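Local structure of putative lipoprotein (Bacteroides fragilis, 3QNK) at residues S43-S48 with E451-D456; T277-D282 with T469-R474; Q302-N307 with F481-T486; N322-G327 with N360-I365. The protein is of unknown function but, as a SusD-like outer-membrane lipoprotein, probably binds glycans at the cell surface for import by a partner transporter. All coordinates share one frame; numbering follows the deposited sequence.

Contact 1: S43-S48 with E451-D456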
loop_
_atom_site.group_PDB
_atom_site.type_symbol
_atom_site.label_atom_id
_atom_site.label_comp_id
_atom_site.label_asym_id
_atom_site.label_seq_id
_atom_site.Cartn_x
_atom_site.Cartn_y
_atom_site.Cartn_z
ATOM N N SER B 43 10.101 -4.152 -21.313
ATOM C CA SER B 43 9.855 -4.571 -22.695
ATOM C C SER B 43 10.923 -3.997 -23.636
ATOM O O SER B 43 11.604 -3.025 -23.298
ATOM C CB SER B 43 8.459 -4.131 -23.155
ATOM O OG SER B 43 8.476 -2.823 -23.692
ATOM N N ASP B 44 11.004 -4.548 -24.853
ATOM C CA ASP B 44 12.001 -4.132 -25.844
ATOM C C ASP B 44 11.738 -2.708 -26.417
ATOM O O ASP B 44 12.531 -2.248 -27.243
ATOM C CB ASP B 44 12.081 -5.167 -26.967
ATOM C CG ASP B 44 10.807 -5.394 -27.751
ATOM O OD1 ASP B 44 9.699 -5.159 -27.180
ATOM O OD2 ASP B 44 10.907 -5.860 -28.915
ATOM N N ASN B 45 10.671 -2.000 -25.943
ATOM C CA ASN B 45 10.367 -0.640 -26.403
ATOM C C ASN B 45 11.120 0.428 -25.632
ATOM O O ASN B 45 11.254 1.555 -26.129
ATOM C CB ASN B 45 8.877 -0.339 -26.299
ATOM C CG ASN B 45 8.074 -0.899 -27.429
ATOM O OD1 ASN B 45 8.596 -1.515 -28.363
ATOM N ND2 ASN B 45 6.786 -0.709 -27.355
ATOM N N SER B 46 11.566 0.106 -24.392
ATOM C CA SER B 46 12.183 1.118 -23.560
ATOM C C SER B 46 13.231 0.583 -22.617
ATOM O O SER B 46 13.081 -0.515 -22.083
ATOM C CB SER B 46 11.103 1.831 -22.737
ATOM O OG SER B 46 11.631 2.848 -21.899
ATOM N N VAL B 47 14.282 1.409 -22.386
ATOM C CA VAL B 47 15.314 1.266 -21.361
ATOM C C VAL B 47 15.161 2.528 -20.503
ATOM O O VAL B 47 15.415 3.632 -20.997
ATOM C CB VAL B 47 16.764 1.075 -21.905
ATOM C CG1 VAL B 47 17.786 1.075 -20.766
ATOM C CG2 VAL B 47 16.899 -0.186 -22.771
ATOM N N SER B 48 14.672 2.381 -19.265
ATOM C CA SER B 48 14.424 3.519 -18.357
ATOM C C SER B 48 15.661 4.385 -18.101
ATOM O O SER B 48 16.765 3.867 -17.924
ATOM C CB SER B 48 13.898 3.027 -17.009
ATOM O OG SER B 48 13.578 4.075 -16.109
ATOM N N GLU B 451 1.298 0.937 -22.621
ATOM C CA GLU B 451 1.281 -0.187 -21.680
ATOM C C GLU B 451 0.748 -1.495 -22.311
ATOM O O GLU B 451 0.053 -2.264 -21.632
ATOM C CB GLU B 451 0.481 0.175 -20.396
ATOM C CG GLU B 451 1.141 -0.354 -19.132
ATOM C CD GLU B 451 0.421 -0.190 -17.799
ATOM O OE1 GLU B 451 -0.181 0.892 -17.557
ATOM O OE2 GLU B 451 0.532 -1.130 -16.969
ATOM N N GLN B 452 1.123 -1.791 -23.573
ATOM C CA GLN B 452 0.652 -3.033 -24.206
ATOM C C GLN B 452 1.765 -3.982 -24.603
ATOM O O GLN B 452 1.569 -5.181 -24.558
ATOM C CB GLN B 452 -0.178 -2.707 -25.454
ATOM C CG GLN B 452 -1.605 -2.265 -25.188
ATOM C CD GLN B 452 -2.561 -2.892 -26.155
ATOM O OE1 GLN B 452 -2.557 -4.124 -26.420
ATOM N NE2 GLN B 452 -3.468 -2.063 -26.611
ATOM N N ARG B 453 2.929 -3.458 -24.998
ATOM C CA ARG B 453 4.055 -4.235 -25.497
ATOM C C ARG B 453 4.416 -5.406 -24.601
ATOM O O ARG B 453 4.679 -6.510 -25.094
ATOM C CB ARG B 453 5.286 -3.334 -25.700
ATOM C CG ARG B 453 6.485 -4.018 -26.362
ATOM C CD ARG B 453 6.077 -4.659 -27.657
ATOM N NE ARG B 453 7.205 -5.306 -28.293
ATOM C CZ ARG B 453 7.141 -5.903 -29.467
ATOM N NH1 ARG B 453 5.991 -5.955 -30.132
ATOM N NH2 ARG B 453 8.224 -6.439 -29.999
ATOM N N PHE B 454 4.440 -5.178 -23.300
ATOM C CA PHE B 454 4.844 -6.193 -22.357
ATOM C C PHE B 454 3.874 -7.387 -22.440
ATOM O O PHE B 454 4.311 -8.530 -22.429
ATOM C CB PHE B 454 4.900 -5.552 -20.952
ATOM C CG PHE B 454 5.130 -6.521 -19.831
ATOM C CD1 PHE B 454 4.095 -7.346 -19.376
ATOM C CD2 PHE B 454 6.381 -6.651 -19.259
ATOM C CE1 PHE B 454 4.325 -8.278 -18.383
ATOM C CE2 PHE B 454 6.629 -7.633 -18.311
ATOM C CZ PHE B 454 5.607 -8.436 -17.877
ATOM N N TYR B 455 2.566 -7.124 -22.542
ATOM C CA TYR B 455 1.530 -8.156 -22.619
ATOM C C TYR B 455 1.430 -8.730 -24.024
ATOM O O TYR B 455 1.041 -9.886 -24.172
ATOM C CB TYR B 455 0.194 -7.598 -22.131
ATOM C CG TYR B 455 0.296 -7.004 -20.742
ATOM C CD1 TYR B 455 0.404 -7.824 -19.613
ATOM C CD2 TYR B 455 0.301 -5.625 -20.556
ATOM C CE1 TYR B 455 0.549 -7.279 -18.335
ATOM C CE2 TYR B 455 0.423 -5.067 -19.285
ATOM C CZ TYR B 455 0.550 -5.897 -18.178
ATOM O OH TYR B 455 0.635 -5.314 -16.945
ATOM N N ASP B 456 1.845 -7.971 -25.045
ATOM C CA ASP B 456 1.882 -8.491 -26.406
ATOM C C ASP B 456 3.019 -9.551 -26.525
ATOM O O ASP B 456 2.778 -10.663 -26.990
ATOM C CB ASP B 456 2.058 -7.352 -27.400
ATOM C CG ASP B 456 0.797 -6.518 -27.642
ATOM O OD1 ASP B 456 -0.323 -6.987 -27.282
ATOM O OD2 ASP B 456 0.921 -5.413 -28.219
#

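Contact 2: T277-D282 with T469-R474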
loop_
_atom_site.group_PDB
_atom_site.type_symbol
_atom_site.label_atom_id
_atom_site.label_comp_id
_atom_site.label_asym_id
_atom_site.label_seq_id
_atom_site.Cartn_x
_atom_site.Cartn_y
_atom_site.Cartn_z
ATOM N N THR B 277 14.087 2.542 -27.472
ATOM C CA THR B 277 15.298 1.839 -27.903
ATOM C C THR B 277 15.590 2.044 -29.377
ATOM O O THR B 277 14.709 2.385 -30.172
ATOM C CB THR B 277 15.106 0.345 -27.693
ATOM O OG1 THR B 277 13.848 0.012 -28.291
ATOM C CG2 THR B 277 15.112 -0.059 -26.246
ATOM N N GLN B 278 16.807 1.730 -29.773
ATOM C CA GLN B 278 17.149 1.800 -31.173
ATOM C C GLN B 278 16.329 0.735 -31.930
ATOM O O GLN B 278 15.908 0.983 -33.055
ATOM C CB GLN B 278 18.663 1.640 -31.349
ATOM C CG GLN B 278 19.167 2.034 -32.720
ATOM C CD GLN B 278 18.609 3.362 -33.154
ATOM O OE1 GLN B 278 18.609 4.345 -32.394
ATOM N NE2 GLN B 278 18.038 3.382 -34.348
ATOM N N GLU B 279 15.996 -0.380 -31.264
ATOM C CA GLU B 279 15.178 -1.474 -31.840
ATOM C C GLU B 279 13.770 -0.993 -32.198
ATOM O O GLU B 279 13.232 -1.389 -33.242
ATOM C CB GLU B 279 15.088 -2.668 -30.887
ATOM C CG GLU B 279 16.357 -3.495 -30.904
ATOM C CD GLU B 279 17.512 -3.049 -30.027
ATOM O OE1 GLU B 279 17.364 -2.040 -29.299
ATOM O OE2 GLU B 279 18.581 -3.703 -30.097
ATOM N N LEU B 280 13.193 -0.125 -31.356
ATOM C CA LEU B 280 11.901 0.456 -31.658
ATOM C C LEU B 280 12.044 1.512 -32.750
ATOM O O LEU B 280 11.211 1.544 -33.656
ATOM C CB LEU B 280 11.233 1.071 -30.418
ATOM C CG LEU B 280 9.929 1.824 -30.655
ATOM C CD1 LEU B 280 8.809 0.907 -31.233
ATOM C CD2 LEU B 280 9.490 2.517 -29.405
ATOM N N ILE B 281 13.091 2.359 -32.680
ATOM C CA ILE B 281 13.293 3.405 -33.677
ATOM C C ILE B 281 13.417 2.751 -35.058
ATOM O O ILE B 281 12.790 3.220 -36.021
ATOM C CB ILE B 281 14.503 4.321 -33.294
ATOM C CG1 ILE B 281 14.049 5.500 -32.413
ATOM C CG2 ILE B 281 15.189 4.898 -34.528
ATOM C CD1 ILE B 281 13.493 5.213 -31.128
ATOM N N ASP B 282 14.147 1.622 -35.125
ATOM C CA ASP B 282 14.370 0.862 -36.364
ATOM C C ASP B 282 13.085 0.314 -36.964
ATOM O O ASP B 282 13.036 0.104 -38.178
ATOM C CB ASP B 282 15.335 -0.308 -36.099
ATOM C CG ASP B 282 16.819 0.074 -35.993
ATOM O OD1 ASP B 282 17.177 1.229 -36.368
ATOM O OD2 ASP B 282 17.628 -0.793 -35.575
ATOM N N THR B 469 19.964 -8.015 -25.916
ATOM C CA THR B 469 20.786 -6.829 -25.849
ATOM C C THR B 469 20.069 -5.753 -26.635
ATOM O O THR B 469 19.791 -5.938 -27.827
ATOM C CB THR B 469 22.201 -7.100 -26.327
ATOM O OG1 THR B 469 22.787 -8.059 -25.453
ATOM C CG2 THR B 469 23.061 -5.844 -26.331
ATOM N N LEU B 470 19.736 -4.654 -25.945
ATOM C CA LEU B 470 19.035 -3.505 -26.503
ATOM C C LEU B 470 20.038 -2.391 -26.715
ATOM O O LEU B 470 21.078 -2.355 -26.062
ATOM C CB LEU B 470 17.852 -3.070 -25.636
ATOM C CG LEU B 470 16.803 -4.144 -25.361
ATOM C CD1 LEU B 470 15.837 -3.659 -24.349
ATOM C CD2 LEU B 470 16.041 -4.557 -26.643
ATOM N N HIS B 471 19.740 -1.509 -27.669
ATOM C CA HIS B 471 20.649 -0.475 -28.102
ATOM C C HIS B 471 20.045 0.925 -28.029
ATOM O O HIS B 471 18.858 1.103 -27.758
ATOM C CB HIS B 471 21.077 -0.790 -29.546
ATOM C CG HIS B 471 21.799 -2.093 -29.663
ATOM N ND1 HIS B 471 21.118 -3.284 -29.870
ATOM C CD2 HIS B 471 23.115 -2.367 -29.498
ATOM C CE1 HIS B 471 22.043 -4.231 -29.869
ATOM N NE2 HIS B 471 23.256 -3.727 -29.635
ATOM N N GLY B 472 20.908 1.906 -28.270
ATOM C CA GLY B 472 20.567 3.325 -28.316
ATOM C C GLY B 472 21.617 4.097 -29.083
ATOM O O GLY B 472 22.440 3.496 -29.768
ATOM N N VAL B 473 21.598 5.416 -28.994
ATOM C CA VAL B 473 22.602 6.245 -29.656
ATOM C C VAL B 473 23.290 7.153 -28.615
ATOM O O VAL B 473 22.748 7.399 -27.538
ATOM C CB VAL B 473 22.105 7.047 -30.897
ATOM C CG1 VAL B 473 21.596 6.109 -31.982
ATOM C CG2 VAL B 473 21.059 8.107 -30.529
ATOM N N ARG B 474 24.493 7.623 -28.953
ATOM C CA ARG B 474 25.330 8.513 -28.167
ATOM C C ARG B 474 25.954 9.477 -29.141
ATOM O O ARG B 474 26.519 9.026 -30.135
ATOM C CB ARG B 474 26.373 7.667 -27.439
ATOM C CG ARG B 474 27.399 8.393 -26.652
ATOM C CD ARG B 474 28.350 7.371 -26.052
ATOM N NE ARG B 474 29.613 7.323 -26.792
ATOM C CZ ARG B 474 30.350 6.233 -26.976
ATOM N NH1 ARG B 474 29.968 5.067 -26.465
ATOM N NH2 ARG B 474 31.481 6.301 -27.655
#

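Contact 3: Q302-N307 with F481-T486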
loop_
_atom_site.group_PDB
_atom_site.type_symbol
_atom_site.label_atom_id
_atom_site.label_comp_id
_atom_site.label_asym_id
_atom_site.label_seq_id
_atom_site.Cartn_x
_atom_site.Cartn_y
_atom_site.Cartn_z
ATOM N N GLN B 302 31.551 2.618 -35.322
ATOM C CA GLN B 302 31.023 3.296 -36.507
ATOM C C GLN B 302 30.431 4.634 -36.170
ATOM O O GLN B 302 29.556 4.699 -35.299
ATOM C CB GLN B 302 29.958 2.442 -37.204
ATOM C CG GLN B 302 29.499 3.117 -38.482
ATOM C CD GLN B 302 29.037 2.231 -39.602
ATOM O OE1 GLN B 302 28.559 1.081 -39.434
ATOM N NE2 GLN B 302 29.103 2.818 -40.779
ATOM N N VAL B 303 30.846 5.692 -36.901
ATOM C CA VAL B 303 30.298 7.017 -36.662
ATOM C C VAL B 303 29.375 7.400 -37.819
ATOM O O VAL B 303 29.741 7.258 -38.991
ATOM C CB VAL B 303 31.404 8.061 -36.424
ATOM C CG1 VAL B 303 30.816 9.440 -36.150
ATOM C CG2 VAL B 303 32.324 7.646 -35.269
ATOM N N PHE B 304 28.166 7.847 -37.476
ATOM C CA PHE B 304 27.184 8.316 -38.424
ATOM C C PHE B 304 26.946 9.795 -38.287
ATOM O O PHE B 304 27.068 10.330 -37.194
ATOM C CB PHE B 304 25.864 7.609 -38.231
ATOM C CG PHE B 304 25.984 6.115 -38.232
ATOM C CD1 PHE B 304 25.896 5.393 -39.430
ATOM C CD2 PHE B 304 26.164 5.414 -37.038
ATOM C CE1 PHE B 304 25.986 4.002 -39.427
ATOM C CE2 PHE B 304 26.224 4.028 -37.035
ATOM C CZ PHE B 304 26.127 3.327 -38.224
ATOM N N ASP B 305 26.590 10.456 -39.399
ATOM C CA ASP B 305 26.225 11.863 -39.426
ATOM C C ASP B 305 24.740 11.929 -39.658
ATOM O O ASP B 305 24.244 11.407 -40.657
ATOM C CB ASP B 305 26.997 12.633 -40.503
ATOM C CG ASP B 305 26.836 14.140 -40.414
ATOM O OD1 ASP B 305 25.710 14.638 -40.688
ATOM O OD2 ASP B 305 27.840 14.827 -40.084
ATOM N N ILE B 306 24.028 12.560 -38.725
ATOM C CA ILE B 306 22.574 12.707 -38.702
ATOM C C ILE B 306 22.028 13.273 -40.037
ATOM O O ILE B 306 20.880 13.030 -40.386
ATOM C CB ILE B 306 22.222 13.601 -37.475
ATOM C CG1 ILE B 306 20.951 13.147 -36.814
ATOM C CG2 ILE B 306 22.259 15.125 -37.735
ATOM C CD1 ILE B 306 20.658 13.881 -35.489
ATOM N N ASN B 307 22.874 13.990 -40.786
ATOM C CA ASN B 307 22.519 14.622 -42.044
ATOM C C ASN B 307 22.952 13.809 -43.262
ATOM O O ASN B 307 22.235 13.858 -44.254
ATOM C CB ASN B 307 23.066 16.050 -42.107
ATOM C CG ASN B 307 22.438 16.970 -41.052
ATOM O OD1 ASN B 307 23.135 17.665 -40.291
ATOM N ND2 ASN B 307 21.100 16.982 -40.946
ATOM N N PHE B 481 26.903 10.612 -34.178
ATOM C CA PHE B 481 26.600 9.633 -33.149
ATOM C C PHE B 481 27.157 8.253 -33.484
ATOM O O PHE B 481 27.497 7.969 -34.634
ATOM C CB PHE B 481 25.072 9.540 -32.950
ATOM C CG PHE B 481 24.322 8.936 -34.108
ATOM C CD1 PHE B 481 23.902 9.724 -35.173
ATOM C CD2 PHE B 481 24.036 7.578 -34.138
ATOM C CE1 PHE B 481 23.240 9.152 -36.274
ATOM C CE2 PHE B 481 23.368 7.008 -35.230
ATOM C CZ PHE B 481 22.969 7.797 -36.287
ATOM N N LYS B 482 27.241 7.411 -32.432
ATOM C CA LYS B 482 27.621 5.998 -32.391
ATOM C C LYS B 482 26.412 5.223 -31.832
ATOM O O LYS B 482 25.652 5.789 -31.034
ATOM C CB LYS B 482 28.863 5.786 -31.489
ATOM C CG LYS B 482 30.221 6.221 -32.058
ATOM C CD LYS B 482 31.249 6.232 -30.927
ATOM C CE LYS B 482 32.701 6.383 -31.331
ATOM N NZ LYS B 482 33.580 5.410 -30.613
ATOM N N VAL B 483 26.237 3.933 -32.229
ATOM C CA VAL B 483 25.173 3.066 -31.687
ATOM C C VAL B 483 25.748 2.395 -30.448
ATOM O O VAL B 483 26.876 1.918 -30.472
ATOM C CB VAL B 483 24.597 2.056 -32.727
ATOM C CG1 VAL B 483 23.512 1.168 -32.111
ATOM C CG2 VAL B 483 24.064 2.801 -33.957
ATOM N N THR B 484 25.006 2.401 -29.357
ATOM C CA THR B 484 25.440 1.843 -28.062
ATOM C C THR B 484 24.594 0.677 -27.595
ATOM O O THR B 484 23.441 0.580 -28.012
ATOM C CB THR B 484 25.305 2.958 -26.985
ATOM O OG1 THR B 484 23.924 3.379 -26.881
ATOM C CG2 THR B 484 26.209 4.148 -27.271
ATOM N N LYS B 485 25.120 -0.143 -26.670
ATOM C CA LYS B 485 24.370 -1.184 -25.950
ATOM C C LYS B 485 23.715 -0.456 -24.778
ATOM O O LYS B 485 24.400 0.315 -24.104
ATOM C CB LYS B 485 25.286 -2.329 -25.481
ATOM C CG LYS B 485 25.628 -3.347 -26.551
ATOM C CD LYS B 485 26.732 -4.272 -26.073
ATOM C CE LYS B 485 26.808 -5.626 -26.773
ATOM N NZ LYS B 485 27.625 -5.616 -28.023
ATOM N N THR B 486 22.404 -0.593 -24.575
ATOM C CA THR B 486 21.740 0.159 -23.494
ATOM C C THR B 486 21.304 -0.741 -22.348
ATOM O O THR B 486 21.106 -0.246 -21.237
ATOM C CB THR B 486 20.554 0.964 -24.020
ATOM O OG1 THR B 486 19.757 0.107 -24.834
ATOM C CG2 THR B 486 20.982 2.207 -24.829
#

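Contact 4: N322-G327 with N360-I365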
loop_
_atom_site.group_PDB
_atom_site.type_symbol
_atom_site.label_atom_id
_atom_site.label_comp_id
_atom_site.label_asym_id
_atom_site.label_seq_id
_atom_site.Cartn_x
_atom_site.Cartn_y
_atom_site.Cartn_z
ATOM N N ASN B 322 5.716 9.928 -31.606
ATOM C CA ASN B 322 6.124 9.158 -30.435
ATOM C C ASN B 322 7.528 9.454 -29.889
ATOM O O ASN B 322 7.767 9.252 -28.684
ATOM C CB ASN B 322 6.128 7.672 -30.797
ATOM C CG ASN B 322 4.799 6.998 -30.812
ATOM O OD1 ASN B 322 4.481 6.258 -29.888
ATOM N ND2 ASN B 322 4.050 7.139 -31.906
ATOM N N ILE B 323 8.489 9.790 -30.782
ATOM C CA ILE B 323 9.885 9.888 -30.395
ATOM C C ILE B 323 10.407 11.316 -30.315
ATOM O O ILE B 323 10.297 12.076 -31.279
ATOM C CB ILE B 323 10.745 9.024 -31.389
ATOM C CG1 ILE B 323 10.215 7.564 -31.562
ATOM C CG2 ILE B 323 12.223 9.025 -31.048
ATOM C CD1 ILE B 323 9.946 6.718 -30.260
ATOM N N VAL B 324 11.030 11.641 -29.162
ATOM C CA VAL B 324 11.787 12.861 -28.900
ATOM C C VAL B 324 13.254 12.429 -29.112
ATOM O O VAL B 324 13.758 11.564 -28.371
ATOM C CB VAL B 324 11.523 13.480 -27.489
ATOM C CG1 VAL B 324 12.413 14.700 -27.236
ATOM C CG2 VAL B 324 10.059 13.824 -27.293
ATOM N N PHE B 325 13.900 12.986 -30.163
ATOM C CA PHE B 325 15.274 12.642 -30.562
ATOM C C PHE B 325 16.178 13.908 -30.676
ATOM O O PHE B 325 15.715 15.026 -30.519
ATOM C CB PHE B 325 15.266 11.853 -31.891
ATOM C CG PHE B 325 14.450 12.564 -32.953
ATOM C CD1 PHE B 325 15.001 13.596 -33.705
ATOM C CD2 PHE B 325 13.119 12.219 -33.180
ATOM C CE1 PHE B 325 14.236 14.285 -34.629
ATOM C CE2 PHE B 325 12.361 12.907 -34.113
ATOM C CZ PHE B 325 12.919 13.950 -34.813
ATOM N N HIS B 326 17.487 13.705 -30.894
ATOM C CA HIS B 326 18.443 14.795 -31.030
ATOM C C HIS B 326 17.961 15.719 -32.117
ATOM O O HIS B 326 17.771 15.289 -33.255
ATOM C CB HIS B 326 19.829 14.249 -31.351
ATOM C CG HIS B 326 20.882 15.311 -31.465
ATOM N ND1 HIS B 326 21.395 15.941 -30.341
ATOM C CD2 HIS B 326 21.504 15.812 -32.561
ATOM C CE1 HIS B 326 22.300 16.789 -30.784
ATOM N NE2 HIS B 326 22.405 16.750 -32.104
ATOM N N GLY B 327 17.691 16.960 -31.745
ATOM C CA GLY B 327 17.221 17.973 -32.683
ATOM C C GLY B 327 15.724 18.204 -32.700
ATOM O O GLY B 327 15.263 19.066 -33.451
ATOM N N ASN B 360 13.465 9.975 -25.850
ATOM C CA ASN B 360 12.427 10.143 -24.828
ATOM C C ASN B 360 11.098 9.967 -25.511
ATOM O O ASN B 360 11.020 10.125 -26.738
ATOM C CB ASN B 360 12.498 11.508 -24.128
ATOM C CG ASN B 360 13.666 11.674 -23.220
ATOM O OD1 ASN B 360 14.703 12.170 -23.626
ATOM N ND2 ASN B 360 13.522 11.293 -21.966
ATOM N N VAL B 361 10.049 9.654 -24.741
ATOM C CA VAL B 361 8.704 9.496 -25.297
ATOM C C VAL B 361 8.054 10.914 -25.584
ATOM O O VAL B 361 8.378 11.912 -24.910
ATOM C CB VAL B 361 7.828 8.632 -24.351
ATOM C CG1 VAL B 361 7.535 9.377 -23.040
ATOM C CG2 VAL B 361 6.520 8.226 -25.016
ATOM N N TRP B 362 7.185 10.983 -26.611
ATOM C CA TRP B 362 6.315 12.138 -26.896
ATOM C C TRP B 362 4.829 11.684 -26.560
ATOM O O TRP B 362 4.431 11.681 -25.377
ATOM C CB TRP B 362 6.464 12.659 -28.345
ATOM C CG TRP B 362 5.912 14.032 -28.530
ATOM C CD1 TRP B 362 4.828 14.573 -27.908
ATOM C CD2 TRP B 362 6.453 15.066 -29.368
ATOM N NE1 TRP B 362 4.653 15.883 -28.304
ATOM C CE2 TRP B 362 5.634 16.211 -29.207
ATOM C CE3 TRP B 362 7.607 15.168 -30.176
ATOM C CZ2 TRP B 362 5.894 17.423 -29.873
ATOM C CZ3 TRP B 362 7.845 16.357 -30.852
ATOM C CH2 TRP B 362 6.990 17.465 -30.709
ATOM N N LYS B 363 4.075 11.227 -27.604
ATOM C CA LYS B 363 2.716 10.700 -27.549
ATOM C C LYS B 363 1.789 11.477 -26.581
ATOM O O LYS B 363 1.348 12.576 -26.904
ATOM C CB LYS B 363 2.726 9.199 -27.189
ATOM C CG LYS B 363 1.938 8.363 -28.185
ATOM C CD LYS B 363 1.406 7.124 -27.539
ATOM C CE LYS B 363 0.806 6.160 -28.534
ATOM N NZ LYS B 363 1.688 5.734 -29.647
ATOM N N TRP B 364 1.537 10.919 -25.386
ATOM C CA TRP B 364 0.650 11.495 -24.383
ATOM C C TRP B 364 1.301 12.649 -23.597
ATOM O O TRP B 364 0.624 13.200 -22.731
ATOM C CB TRP B 364 0.075 10.410 -23.453
ATOM C CG TRP B 364 1.030 9.298 -23.142
ATOM C CD1 TRP B 364 1.123 8.087 -23.770
ATOM C CD2 TRP B 364 2.112 9.348 -22.203
ATOM N NE1 TRP B 364 2.177 7.360 -23.242
ATOM C CE2 TRP B 364 2.799 8.111 -22.282
ATOM C CE3 TRP B 364 2.553 10.314 -21.277
ATOM C CZ2 TRP B 364 3.879 7.803 -21.455
ATOM C CZ3 TRP B 364 3.625 10.007 -20.461
ATOM C CH2 TRP B 364 4.277 8.764 -20.555
ATOM N N ILE B 365 2.558 13.043 -23.897
ATOM C CA ILE B 365 3.130 14.246 -23.285
ATOM C C ILE B 365 2.785 15.397 -24.252
ATOM O O ILE B 365 3.222 15.375 -25.403
ATOM C CB ILE B 365 4.634 14.193 -22.921
ATOM C CG1 ILE B 365 4.903 13.070 -21.904
ATOM C CG2 ILE B 365 5.070 15.553 -22.325
ATOM C CD1 ILE B 365 6.370 12.760 -21.661
#

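Contact 1: S43-S48 with E451-D456
With CG of Arg453 opposite the backbone N (chi1 -174°) and the chain kinked at chi2, the guanidinium of Arg453 reaches the carboxylate of Asp44. CG of Asp44 stands between its backbone N and carbonyl carbon (chi1 61°), which brings the acid to meet it. The two groups form a side-on, two-pronged salt bridge. Arg453 NE donates to Asp44 OD1 at 2.7 Å, and Arg453 NH2 donates to Asp44 OD2 at 3.0 Å. Both oxygens use their syn lone pairs. The two bonds together would hold both groups against rotation, and their planes lie 12° apart, nearly coplanar.

The aliphatic part of Arg453 is packed from two residues. Asn45 ND2 lies 3.4 Å from Arg453 CB, and Ser43 OG lies 3.5 Å from Arg453 CG. The polar ends of these two residues are used in other directions. Asn45 OD1 accepts from Arg444 and Asn45 ND2 bonds Glu40, while Ser43 OG is bonded to Glu40 O. Ser43 CB also approaches Phe454 N, at 4.2 Å.

Ser43 OG accepts from Asn45 N at 3.2 Å, which makes an ST turn. Ser43 to Ser46 form a type I beta turn. A buried acid on a tight turn thus meets an arginine in the first turn of helix 453-460, joining the N-terminal part of this SusD-family protein to its C-terminal helices.

Contact 2: T277-D282 with T469-R474
The carboxylate of Glu279 grips His471 twice. His471 ND1 donates to Glu279 OE2 at 2.6 Å, nearly straight, with the oxygen close to the ring plane. Glu279 OE1 accepts from His471 N at 2.9 Å through its syn lone pair. A bend at chi2 (84°) turns the acid of Glu279 toward the strand. His471 O in turn accepts from Gln278 N at 2.9 Å, with the donor well above the carbonyl plane.

This last bond sets the start of helix 278-283 against strand 469-475, an outermost strand, within this chain, of a three-stranded antiparallel sheet. Their short axes run at 80° to each other. Thr277 is the N-cap of the helix, its OG1 accepting from Leu280 N at 3.1 Å, and the same OG1 is hydrogen-bonded to Asp44 O.

Van der Waals contacts are fewer. Thr277 CG2 touches Leu470 CB at 4.1 Å. Gln278 CB lies 3.9 Å from His471 CB. Gln278 OE1, bonded to the Tyr359 hydroxyl, rests 3.5 Å from Val473 CG1.

Contact 3: Q302-N307 with F481-T486
Phe481 O accepts from Phe304 N at 2.9 Å, almost straight at 177° and nearly along the C=O axis. The return bond runs from Phe481 N to Phe304 O at 3.0 Å. Together they make Phe304 and Phe481 an antiparallel hydrogen-bonded pair. Phe481 O also receives a CA-H...O contact from Val303 CA at 3.6 Å.

The two phenyl side chains lie on the same face of the sheet. Phe304 CB sits over one face of the Phe481 ring, 3.8 Å from its centroid, a CH-pi contact. The chi1 of Phe481 (69°) sets its ring beneath that methylene. The rings themselves are near parallel, 25° apart, but slid so far that they barely overlap. Phe304 CE2 then reaches Val483 CG2 at 4.0 Å. Beside the phenylalanine pair, Val303 CG2 packs against Lys482 CG at 4.1 Å.

Further aromatic rings continue the cluster: Tyr295 meets Phe304 edge-to-face, and Phe475 meets Phe481. The short strand ends in an Asx turn, Asp305 OD1 accepting from Asn307 N. Strand 304-305 is an outermost strand of the antiparallel sheet, and strand 480-488 runs between it and strand 469-475.

Contact 4: N322-G327 with N360-I365
Asn322 meets Lys363 by its side chain and Trp362 by its backbone. Lys363 NZ donates to Asn322 OD1 at 2.9 Å, tilted 17° from the carbonyl plane. The two side chains lie side by side and point the same way. The other half of the amide is also used, because Asn322 ND2 donates to Arg318 O. Asn322 O accepts from Trp362 N at 2.8 Å, with the donor well above the carbonyl plane, and it is approached by Val361 CA as well.

Two backbone bonds join the short strands. Val324 N donates to Asn360 O at 2.9 Å, and Asn360 N donates to Val324 O at 3.0 Å. They make an antiparallel hydrogen-bonded pair next to the non-hydrogen-bonded pair of Ile323 and Val361. Val324 O has a second donor, Arg343, whose NH2 also bonds Asn360 OD1. Asn360 ND2 goes to Gly272 O.

Val324 CG2 lies 3.9 Å from Trp362 CB; chi1 of -163° then carries the indole so that its CE3 is 4.0 Å from the same methyl. Arg225 makes a cation-pi contact with Trp362. After strand 360-361 the chain makes a type II' beta turn from Trp362 to Ile365, closed by Ile365 N to Trp362 O at 2.7 Å.

The buried amides of Asn322 and Asn360 each have partners for oxygen and nitrogen. Polar pairing, more than apolar packing, thus joins the end of helix 317-322 and strand 323-324 to residues 360-363.

Contacts 1 and 2 meet at the start of helix 278-283. Thr277 OG1 lies 2.8 Å from Asp44 O, a probable hydrogen bond, and Thr277 CG2 packs on Val47 CG2. Contacts 2 and 3 share the three-stranded sheet, with centres about 10 Å apart. Their neighbouring strands are joined by probable bonds such as Leu470 O to Thr486 N at 2.7 Å. Contact 4 belongs to a separate two-stranded sheet. It touches contact 2 through Ile281 CD1 and Ile323 CD1, and contact 3 through Ile306 CD1 and His326 CD2. Contacts 1 and 4 do not touch, their nearest atoms being about 7 Å apart.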